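PDB 1N8V: chemosensory protein, which binds long-chain lipid-like ligands such as bromo-dodecanol in a helical hydrophobic pocket and probably carries chemical signals in the moth. Local coordinates for residues V30-K35 with E42-L47. Residues are numbered along the deposited sequence; the frame is centred on the assembly and turned at random.
Sequences VMERGK and ELKEHL. With BDD (bromo-dodecanol), chain D.
In the space that holds the bromo-dodecanol molecules, Val30, at the end of helix 20-30, packs against Leu43 and Leu47 on helix 38-53, all three lining it. The two branches of Val30 divide the work: CG1 meets Leu47 CD2 at 3.7 Å, the two side chains crossing at about a right angle, while CG2 lies 4.0 Å from Leu43 CD2. In Leu43, chi1 (173°) brings CG alongside Val30, and chi2 near 57° sends CD2 to Val30 and CD1 to the alkyl chain, 3.9 Å from C9 of bromo-dodecanol. Cutting Leu43 back to an alanine would probably leave Val30 CG2 and C9 of this bromo-dodecanol without the methyls that now fill the space between them. The bromine sits near the same turn of helix, 3.6 Å from Glu42 CG. At the outer margin the aliphatic parts of Glu32 and Lys44 cross, Glu32 CG 4.2 Å from Lys44 CD; their charged ends stay apart, and Glu32 instead forms a salt bridge with Lys87. Glu32 has positive phi (60°) and belongs to the Schellman motif that ends helix 20-30; the chain then runs as a loop to helix 38-53. Such a corner between two successive helices, lined by aliphatic residues, suits the all-helical, lipid-binding fold of the insect A10/OS-D family.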
ATOM      1  N   VAL A  30       0.247  -8.995  -1.567  1.00 11.07           N
ATOM      2  CA  VAL A  30      -0.773  -8.142  -2.178  1.00 11.57           C
ATOM      3  C   VAL A  30      -0.853  -8.358  -3.683  1.00 11.80           C
ATOM      4  O   VAL A  30      -1.916  -8.209  -4.274  1.00 11.39           O
ATOM      5  CB  VAL A  30      -0.520  -6.656  -1.795  1.00 11.87           C
ATOM      6  CG1 VAL A  30      -1.398  -5.717  -2.546  1.00 14.90           C
ATOM      7  CG2 VAL A  30      -0.722  -6.461  -0.317  1.00 12.50           C
ATOM      8  N   MET A  31       0.261  -8.751  -4.308  1.00 11.16           N
ATOM      9  CA  MET A  31       0.256  -9.057  -5.742  1.00 12.54           C
ATOM     10  C   MET A  31      -0.262 -10.487  -6.025  1.00 13.95           C
ATOM     11  O   MET A  31      -0.291 -10.917  -7.172  1.00 15.86           O
ATOM     12  CB  MET A  31       1.660  -8.906  -6.341  1.00 12.28           C
ATOM     13  CG  MET A  31       2.103  -7.478  -6.482  1.00 12.75           C
ATOM     14  SD  MET A  31       1.070  -6.400  -7.505  1.00 13.27           S
ATOM     15  CE  MET A  31       1.229  -7.271  -9.097  1.00 15.42           C
ATOM     16  N   GLU A  32      -0.686 -11.208  -4.985  1.00 13.99           N
ATOM     17  CA  GLU A  32      -1.258 -12.553  -5.121  1.00 15.51           C
ATOM     18  C   GLU A  32      -0.297 -13.577  -5.750  1.00 16.18           C
ATOM     19  O   GLU A  32      -0.695 -14.414  -6.577  1.00 17.67           O
ATOM     20  CB  GLU A  32      -2.612 -12.478  -5.851  1.00 16.28           C
ATOM     21  CG  GLU A  32      -3.632 -11.529  -5.188  1.00 17.53           C
ATOM     22  CD  GLU A  32      -5.064 -11.670  -5.711  1.00 19.63           C
ATOM     23  OE1 GLU A  32      -5.641 -12.783  -5.562  1.00 22.95           O
ATOM     24  OE2 GLU A  32      -5.630 -10.683  -6.241  1.00 21.23           O
ATOM     25  N   ARG A  33       0.961 -13.505  -5.327  1.00 15.59           N
ATOM     26  CA  ARG A  33       1.989 -14.445  -5.785  1.00 16.38           C
ATOM     27  C   ARG A  33       2.868 -14.982  -4.646  1.00 16.68           C
ATOM     28  O   ARG A  33       3.834 -15.701  -4.901  1.00 18.63           O
ATOM     29  CB  ARG A  33       2.856 -13.813  -6.869  1.00 16.83           C
ATOM     30  CG  ARG A  33       3.617 -12.591  -6.447  1.00 16.80           C
ATOM     31  CD  ARG A  33       4.619 -12.106  -7.506  1.00 18.81           C
ATOM     32  NE  ARG A  33       5.320 -10.897  -7.087  1.00 19.66           N
ATOM     33  CZ  ARG A  33       5.304  -9.721  -7.716  1.00 18.32           C
ATOM     34  NH1 ARG A  33       6.005  -8.721  -7.214  1.00 20.39           N
ATOM     35  NH2 ARG A  33       4.614  -9.525  -8.831  1.00 21.26           N
ATOM     36  N   GLY A  34       2.554 -14.651  -3.394  1.00 15.88           N
ATOM     37  CA  GLY A  34       3.300 -15.110  -2.238  1.00 15.59           C
ATOM     38  C   GLY A  34       2.397 -15.244  -1.022  1.00 15.14           C
ATOM     39  O   GLY A  34       1.269 -14.713  -0.993  1.00 16.06           O
ATOM     40  N   LYS A  35       2.893 -15.942  -0.011  1.00 14.90           N
ATOM     41  CA  LYS A  35       2.141 -16.169   1.211  1.00 16.18           C
ATOM     42  C   LYS A  35       1.931 -14.852   1.971  1.00 15.62           C
ATOM     43  O   LYS A  35       2.773 -13.959   1.929  1.00 16.10           O
ATOM     44  CB  LYS A  35       2.899 -17.170   2.087  1.00 17.10           C
ATOM     45  CG  LYS A  35       3.213 -18.513   1.426  1.00 22.40           C
ATOM     46  CD  LYS A  35       2.040 -19.468   1.424  1.00 24.80           C
ATOM     47  CE  LYS A  35       2.559 -20.891   1.246  1.00 26.36           C
ATOM     48  NZ  LYS A  35       1.527 -21.945   1.449  1.00 28.30           N
ATOM     49  N   GLU A  42      -5.020  -8.792   5.538  1.00 12.08           N
ATOM     50  CA  GLU A  42      -5.994  -7.720   5.826  1.00 12.82           C
ATOM     51  C   GLU A  42      -5.825  -6.578   4.831  1.00 11.84           C
ATOM     52  O   GLU A  42      -6.821  -6.034   4.310  1.00 12.04           O
ATOM     53  CB  GLU A  42      -5.831  -7.230   7.275  1.00 12.99           C
ATOM     54  CG  GLU A  42      -6.960  -6.336   7.796  1.00 16.30           C
ATOM     55  CD  GLU A  42      -8.209  -7.099   8.224  1.00 18.37           C
ATOM     56  OE1 GLU A  42      -8.109  -8.284   8.637  1.00 22.56           O
ATOM     57  OE2 GLU A  42      -9.307  -6.504   8.172  1.00 23.72           O
ATOM     58  N   LEU A  43      -4.583  -6.171   4.555  1.00 11.48           N
ATOM     59  CA  LEU A  43      -4.362  -5.129   3.577  1.00 11.23           C
ATOM     60  C   LEU A  43      -4.864  -5.561   2.203  1.00 11.93           C
ATOM     61  O   LEU A  43      -5.584  -4.824   1.535  1.00 11.71           O
ATOM     62  CB  LEU A  43      -2.861  -4.777   3.501  1.00 11.84           C
ATOM     63  CG  LEU A  43      -2.483  -3.811   2.377  1.00 11.68           C
ATOM     64  CD1 LEU A  43      -3.256  -2.486   2.466  1.00 14.36           C
ATOM     65  CD2 LEU A  43      -0.969  -3.561   2.376  1.00 14.42           C
ATOM     66  N   LYS A  44      -4.482  -6.755   1.753  1.00 11.50           N
ATOM     67  CA  LYS A  44      -4.897  -7.242   0.445  1.00 11.20           C
ATOM     68  C   LYS A  44      -6.421  -7.227   0.274  1.00 11.95           C
ATOM     69  O   LYS A  44      -6.939  -6.842  -0.797  1.00 12.47           O
ATOM     70  CB  LYS A  44      -4.354  -8.668   0.234  1.00 11.07           C
ATOM     71  CG  LYS A  44      -4.735  -9.301  -1.067  1.00 12.61           C
ATOM     72  CD  LYS A  44      -4.311 -10.751  -1.155  1.00 17.75           C
ATOM     73  CE  LYS A  44      -4.931 -11.614  -0.068  1.00 21.67           C
ATOM     74  NZ  LYS A  44      -4.452 -13.034  -0.056  1.00 27.36           N
ATOM     75  N   GLU A  45      -7.123  -7.588   1.340  1.00 10.84           N
ATOM     76  CA  GLU A  45      -8.575  -7.692   1.329  1.00 11.19           C
ATOM     77  C   GLU A  45      -9.321  -6.367   1.366  1.00 11.30           C
ATOM     78  O   GLU A  45     -10.533  -6.332   1.132  1.00 11.26           O
ATOM     79  CB  GLU A  45      -9.037  -8.588   2.468  1.00 11.78           C
ATOM     80  CG  GLU A  45      -8.591 -10.029   2.258  1.00 12.67           C
ATOM     81  CD  GLU A  45      -8.834 -10.959   3.423  1.00 15.37           C
ATOM     82  OE1 GLU A  45      -9.102 -10.487   4.549  1.00 16.99           O
ATOM     83  OE2 GLU A  45      -8.706 -12.180   3.199  1.00 17.00           O
ATOM     84  N   HIS A  46      -8.624  -5.279   1.653  1.00 10.78           N
ATOM     85  CA  HIS A  46      -9.251  -3.956   1.695  1.00 10.72           C
ATOM     86  C   HIS A  46      -8.698  -2.967   0.700  1.00 10.64           C
ATOM     87  O   HIS A  46      -9.270  -1.881   0.535  1.00 11.01           O
ATOM     88  CB  HIS A  46      -9.207  -3.406   3.138  1.00 11.71           C
ATOM     89  CG  HIS A  46      -9.998  -4.247   4.075  1.00 12.82           C
ATOM     90  ND1 HIS A  46      -9.488  -5.390   4.649  1.00 13.51           N
ATOM     91  CD2 HIS A  46     -11.302  -4.204   4.422  1.00 14.51           C
ATOM     92  CE1 HIS A  46     -10.433  -5.985   5.355  1.00 16.39           C
ATOM     93  NE2 HIS A  46     -11.543  -5.281   5.244  1.00 17.38           N
ATOM     94  N   LEU A  47      -7.619  -3.289  -0.004  1.00 10.53           N
ATOM     95  CA  LEU A  47      -6.992  -2.331  -0.902  1.00 11.32           C
ATOM     96  C   LEU A  47      -7.880  -1.901  -2.074  1.00 11.45           C
ATOM     97  O   LEU A  47      -7.986  -0.697  -2.385  1.00 11.94           O
ATOM     98  CB  LEU A  47      -5.646  -2.891  -1.432  1.00 11.48           C
ATOM     99  CG  LEU A  47      -4.825  -1.990  -2.358  1.00 12.89           C
ATOM    100  CD1 LEU A  47      -4.608  -0.610  -1.762  1.00 13.79           C
ATOM    101  CD2 LEU A  47      -3.502  -2.635  -2.675  1.00 13.74           C
TER
HETATM  102  O1  BDD D 502      -6.643   7.253  -2.232  1.00 34.77           O
HETATM  103  C1  BDD D 502      -6.473   5.865  -2.492  1.00 33.22           C
HETATM  104  C2  BDD D 502      -5.828   5.225  -1.265  1.00 31.81           C
HETATM  105  C3  BDD D 502      -4.754   4.208  -1.654  1.00 28.88           C
HETATM  106  C4  BDD D 502      -4.182   3.483  -0.441  1.00 26.60           C
HETATM  107  C5  BDD D 502      -5.241   2.767   0.385  1.00 25.20           C
HETATM  108  C6  BDD D 502      -4.684   2.066   1.617  1.00 23.29           C
HETATM  109  C7  BDD D 502      -5.729   1.143   2.251  1.00 23.52           C
HETATM  110  C8  BDD D 502      -5.335   0.662   3.643  1.00 21.35           C
HETATM  111  C9  BDD D 502      -6.198  -0.501   4.128  1.00 21.47           C
HETATM  112  C10 BDD D 502      -5.897  -0.859   5.590  1.00 19.95           C
HETATM  113  C11 BDD D 502      -6.515  -2.174   6.070  1.00 21.95           C
HETATM  114  C12 BDD D 502      -5.870  -2.723   7.376  1.00 21.87           C
HETATM  115 BR   BDD D 502      -4.544  -3.687   7.226  1.00  7.00          BR